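Local coordinates for protein RmpD (Hexulose-6-phosphate synthase) (PDB 3EXR) that is a TIM-barrel protein of the orotidine 5'-phosphate decarboxylase/HUMPS family, an eight-stranded parallel barrel ringed by helices, at residues Leu177-Lys183 / Ala211-Ile216; Met97-Arg101 / Trp130-Ile135. All blocks are in the same frame, centred on the assembly; numbering follows the deposited sequence.

Contact 1: Leu177-Lys183 / Ala211-Ile216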
# COMPACT_ATOMS: atom_id res chain seq x y z
N LEU A 177 -8.71 20.05 -6.60
CA LEU A 177 -8.98 21.05 -5.59
C LEU A 177 -8.13 22.28 -5.78
O LEU A 177 -6.91 22.19 -5.89
CB LEU A 177 -8.74 20.50 -4.19
CG LEU A 177 -9.48 19.20 -3.87
CD1 LEU A 177 -9.13 18.84 -2.45
CD2 LEU A 177 -10.97 19.33 -4.07
N SER A 178 -8.79 23.43 -5.82
CA SER A 178 -8.09 24.71 -5.83
C SER A 178 -8.98 25.72 -5.15
O SER A 178 -10.17 25.47 -4.91
CB SER A 178 -7.74 25.14 -7.26
OG SER A 178 -8.91 25.44 -8.01
N VAL A 179 -8.43 26.88 -4.84
CA VAL A 179 -9.23 27.88 -4.14
C VAL A 179 -10.50 28.23 -4.94
O VAL A 179 -11.58 28.38 -4.38
CB VAL A 179 -8.34 29.10 -3.69
CG1 VAL A 179 -7.76 29.85 -4.89
CG2 VAL A 179 -9.07 30.01 -2.72
N ASP A 180 -10.37 28.29 -6.26
CA ASP A 180 -11.52 28.56 -7.12
C ASP A 180 -12.54 27.42 -7.21
O ASP A 180 -13.70 27.66 -7.50
CB ASP A 180 -11.04 28.98 -8.52
CG ASP A 180 -10.14 30.21 -8.49
OD1 ASP A 180 -10.40 31.12 -7.67
OD2 ASP A 180 -9.14 30.31 -9.25
N THR A 181 -12.13 26.18 -6.94
CA THR A 181 -13.09 25.04 -7.03
C THR A 181 -13.73 24.59 -5.73
O THR A 181 -14.55 23.67 -5.72
CB THR A 181 -12.48 23.79 -7.71
OG1 THR A 181 -11.58 23.10 -6.81
CG2 THR A 181 -11.72 24.16 -8.97
N LEU A 182 -13.35 25.19 -4.61
CA LEU A 182 -13.99 24.84 -3.37
C LEU A 182 -15.50 25.08 -3.46
O LEU A 182 -16.25 24.25 -3.00
CB LEU A 182 -13.38 25.57 -2.19
CG LEU A 182 -12.02 25.06 -1.73
CD1 LEU A 182 -11.37 26.10 -0.86
CD2 LEU A 182 -12.15 23.72 -0.99
N LYS A 183 -15.92 26.17 -4.10
CA LYS A 183 -17.35 26.49 -4.21
C LYS A 183 -18.21 25.34 -4.81
O LYS A 183 -19.39 25.25 -4.52
CB LYS A 183 -17.58 27.83 -4.95
CG LYS A 183 -17.23 27.85 -6.42
CD LYS A 183 -17.58 29.20 -7.06
CE LYS A 183 -16.70 30.34 -6.54
NZ LYS A 183 -15.24 30.14 -6.75
N ALA A 211 -4.86 31.11 1.52
CA ALA A 211 -5.99 31.52 0.66
C ALA A 211 -7.01 30.39 0.55
O ALA A 211 -8.21 30.63 0.55
CB ALA A 211 -5.51 31.90 -0.70
N PHE A 212 -6.52 29.15 0.52
CA PHE A 212 -7.37 27.98 0.43
C PHE A 212 -8.20 27.88 1.72
O PHE A 212 -9.42 27.72 1.67
CB PHE A 212 -6.48 26.74 0.22
CG PHE A 212 -7.20 25.51 -0.25
CD1 PHE A 212 -6.99 25.03 -1.54
CD2 PHE A 212 -7.97 24.76 0.61
CE1 PHE A 212 -7.62 23.86 -1.97
CE2 PHE A 212 -8.60 23.59 0.18
CZ PHE A 212 -8.41 23.14 -1.12
N LYS A 213 -7.54 28.05 2.87
CA LYS A 213 -8.23 27.98 4.15
C LYS A 213 -9.21 29.17 4.32
O LYS A 213 -10.29 29.01 4.92
CB LYS A 213 -7.21 27.86 5.30
CG LYS A 213 -7.80 27.66 6.66
CD LYS A 213 -8.15 26.20 6.92
CE LYS A 213 -9.13 26.08 8.07
NZ LYS A 213 -9.62 24.68 8.24
N ASP A 214 -8.84 30.35 3.79
CA ASP A 214 -9.72 31.53 3.82
C ASP A 214 -11.05 31.21 3.10
O ASP A 214 -12.13 31.61 3.54
CB ASP A 214 -9.07 32.74 3.13
CG ASP A 214 -7.98 33.41 3.95
OD1 ASP A 214 -7.86 33.19 5.16
OD2 ASP A 214 -7.20 34.21 3.36
N GLU A 215 -10.97 30.52 1.98
CA GLU A 215 -12.14 30.19 1.18
C GLU A 215 -12.99 29.10 1.86
O GLU A 215 -14.22 29.15 1.80
CB GLU A 215 -11.73 29.78 -0.23
CG GLU A 215 -12.88 29.38 -1.14
CD GLU A 215 -13.76 30.57 -1.57
OE1 GLU A 215 -13.59 31.70 -1.03
OE2 GLU A 215 -14.64 30.36 -2.44
N ILE A 216 -12.34 28.11 2.47
CA ILE A 216 -13.05 27.17 3.33
C ILE A 216 -13.84 27.95 4.40
O ILE A 216 -15.01 27.69 4.60
CB ILE A 216 -12.08 26.18 4.02
CG1 ILE A 216 -11.49 25.21 3.00
CG2 ILE A 216 -12.79 25.44 5.14
CD1 ILE A 216 -10.35 24.31 3.60
O HOH W 1 -14.16 28.65 -4.44

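Contact 2: Met97-Arg101 / Trp130-Ile135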
# COMPACT_ATOMS: atom_id res chain seq x y z
N MET A 97 -8.15 -4.28 9.50
CA MET A 97 -8.53 -2.90 9.88
C MET A 97 -8.76 -2.75 11.39
O MET A 97 -8.32 -1.77 11.98
CB MET A 97 -9.76 -2.41 9.12
CG MET A 97 -9.56 -2.23 7.62
SD MET A 97 -11.03 -1.51 6.94
CE MET A 97 -10.61 -1.33 5.19
N LYS A 98 -9.42 -3.73 12.01
CA LYS A 98 -9.60 -3.69 13.47
C LYS A 98 -8.27 -3.76 14.20
O LYS A 98 -8.06 -3.05 15.19
CB LYS A 98 -10.49 -4.83 13.95
CG LYS A 98 -11.96 -4.60 13.82
CD LYS A 98 -12.73 -5.72 14.58
CE LYS A 98 -14.26 -5.58 14.39
NZ LYS A 98 -14.98 -6.92 14.28
N ALA A 99 -7.36 -4.62 13.74
CA ALA A 99 -6.06 -4.74 14.42
C ALA A 99 -5.28 -3.43 14.34
O ALA A 99 -4.63 -3.03 15.30
CB ALA A 99 -5.24 -5.89 13.83
N ALA A 100 -5.39 -2.74 13.20
CA ALA A 100 -4.71 -1.47 12.99
C ALA A 100 -5.33 -0.42 13.89
O ALA A 100 -4.61 0.32 14.57
CB ALA A 100 -4.81 -1.06 11.53
N ARG A 101 -6.65 -0.37 13.94
CA ARG A 101 -7.33 0.58 14.84
C ARG A 101 -6.96 0.36 16.30
O ARG A 101 -6.67 1.32 17.02
CB ARG A 101 -8.84 0.55 14.69
CG ARG A 101 -9.52 1.53 15.62
CD ARG A 101 -11.00 1.68 15.39
NE ARG A 101 -11.74 0.46 15.66
CZ ARG A 101 -12.18 0.07 16.86
NH1 ARG A 101 -11.93 0.82 17.94
NH2 ARG A 101 -12.87 -1.07 16.97
N TRP A 130 -16.94 -1.31 7.64
CA TRP A 130 -15.90 -0.48 8.22
C TRP A 130 -16.46 0.27 9.43
O TRP A 130 -15.85 0.26 10.50
CB TRP A 130 -15.27 0.51 7.20
CG TRP A 130 -14.84 -0.13 5.91
CD1 TRP A 130 -14.34 -1.39 5.74
CD2 TRP A 130 -14.88 0.46 4.61
NE1 TRP A 130 -14.09 -1.63 4.41
CE2 TRP A 130 -14.43 -0.51 3.69
CE3 TRP A 130 -15.30 1.71 4.11
CZ2 TRP A 130 -14.34 -0.27 2.32
CZ3 TRP A 130 -15.24 1.94 2.75
CH2 TRP A 130 -14.76 0.96 1.87
N LEU A 131 -17.63 0.88 9.28
CA LEU A 131 -18.26 1.63 10.38
C LEU A 131 -18.48 0.72 11.59
O LEU A 131 -18.18 1.10 12.73
CB LEU A 131 -19.60 2.22 9.94
CG LEU A 131 -19.54 3.37 8.91
CD1 LEU A 131 -20.92 3.65 8.35
CD2 LEU A 131 -18.95 4.66 9.46
N ASP A 132 -18.98 -0.48 11.32
CA ASP A 132 -19.28 -1.44 12.40
C ASP A 132 -18.02 -1.85 13.13
O ASP A 132 -18.08 -2.20 14.31
CB ASP A 132 -19.96 -2.69 11.85
CG ASP A 132 -21.36 -2.43 11.34
OD1 ASP A 132 -21.94 -1.36 11.63
OD2 ASP A 132 -21.90 -3.31 10.63
N ALA A 133 -16.89 -1.81 12.40
CA ALA A 133 -15.57 -2.13 12.95
C ALA A 133 -14.92 -0.93 13.66
O ALA A 133 -13.78 -1.04 14.12
CB ALA A 133 -14.64 -2.69 11.85
N GLY A 134 -15.65 0.18 13.75
CA GLY A 134 -15.24 1.40 14.45
C GLY A 134 -14.39 2.36 13.63
O GLY A 134 -13.75 3.23 14.16
N ILE A 135 -14.41 2.19 12.32
CA ILE A 135 -13.67 3.03 11.40
C ILE A 135 -14.63 3.93 10.60
O ILE A 135 -15.48 3.46 9.83
CB ILE A 135 -12.77 2.15 10.50
CG1 ILE A 135 -11.72 1.45 11.39
CG2 ILE A 135 -12.11 2.98 9.36
CD1 ILE A 135 -11.02 0.29 10.79

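Contact 1: Leu177-Lys183 / Ala211-Ile216
V179 and F212 bring the two backbones closest, with 4.9 Å between V179 CA and F212 CA, where the 177-183 segment runs past one flank of helix 205-220. The F212 ring is the centre of the apolar contact. With CG anti to the backbone N (chi1 -164°), the ring leans toward 177-183. L182 covers one face of it: L182 CD1 sits 4.0 Å from the F212 ring centroid, only 16° off the normal, a CH-pi contact. L182 CD2 lies on the same side, near the rim, 3.7 Å from F212 CE2. At the ring edge lies L177 CB, near the ring plane and 4.1 Å from F212 CZ. L182 CD1 also touches I216 CG1 and the aliphatic part of E215.

In the closed eight-stranded parallel barrel, 177-183 belongs to the link from strand 170-174 to strand 192-195, and helix 205-220 comes later, after the short helix 197-200. L177, L182, F212 and I216 all rest on F193 of strand 192-195, so the contact continues inward to the barrel wall.

Toward the outer side, V179 CG2 packs on E215 CB at 3.7 Å, the two side chains crossing at about a right angle. The E215 chain bends at chi2 (72°), and its CG lies beside V179 O. One water joins the polar groups here. It donates to V179 O and to E215 OE2, the latter at 2.7 Å, and accepts from K183 N and K183 NZ. K183 NZ also bonds to D180 O at 3.0 Å. The lysine and E215 have opposite charges, but K183 NZ and E215 OE2 are 4.4 Å apart, too far for a salt bridge. E215 OE1 instead forms one with R218.

Contact 2: Met97-Arg101 / Trp130-Ile135
A Schellman motif ends helix 124-132 in this TIM barrel, and R101 of the neighbouring helix 94-107 binds to its turn. G134 takes positive phi (85°), while G134 N bonds back to L131 O and I135 N to W130 O. The turn presents A133 O to R101. The arginine grips that one oxygen side-on with two nitrogens: R101 NE reaches A133 O at 3.0 Å, in the carbonyl plane and on a lone pair. R101 NH2 donates from above that plane. The N-H...O angle is 133° at R101 NE, and the NH2 bond is similarly bent. A bend at chi3 (64°) turns the guanidinium toward the turn, and G134 CA lies over one of its faces. R101 NH1 makes a salt bridge with E105.

Beside this polar grip, the aliphatic chain of K98 lies along A133, with K98 CG 3.8 Å from A133 CB. Deeper in, M97 CB and I135 CD1 pack tightly at 3.4 Å. I135 and W130 also touch V116 of strand 113-117, so the side chains between the helices reach the barrel wall. M97 extends toward the indole of W130 in a Met-aromatic contact. The sulfur approaches the five-membered ring obliquely, 4.1 Å from its centroid, and M97 SD comes within 3.5 Å of W130 CD1.

Overall arrangement
The two contacts lie on opposite sides of the chain's centre. Their centres are 32 Å apart, and no atoms touch. Each centre is about 17 Å from the centre of the chain, and both contacts are partly buried. They share no helix or strand. Contact 1 sets a linker segment against helix 205-220 and rests on strand 192-195. Contact 2 joins two successive outer helices, 94-107 and 124-132, and rests on strand 113-117. In both, buried apolar side chains reach a strand of the barrel wall. The polar chemistry differs: a water joins the segments of contact 1, whereas in contact 2 an arginine bonds directly to a carbonyl of the turn that follows helix 124-132.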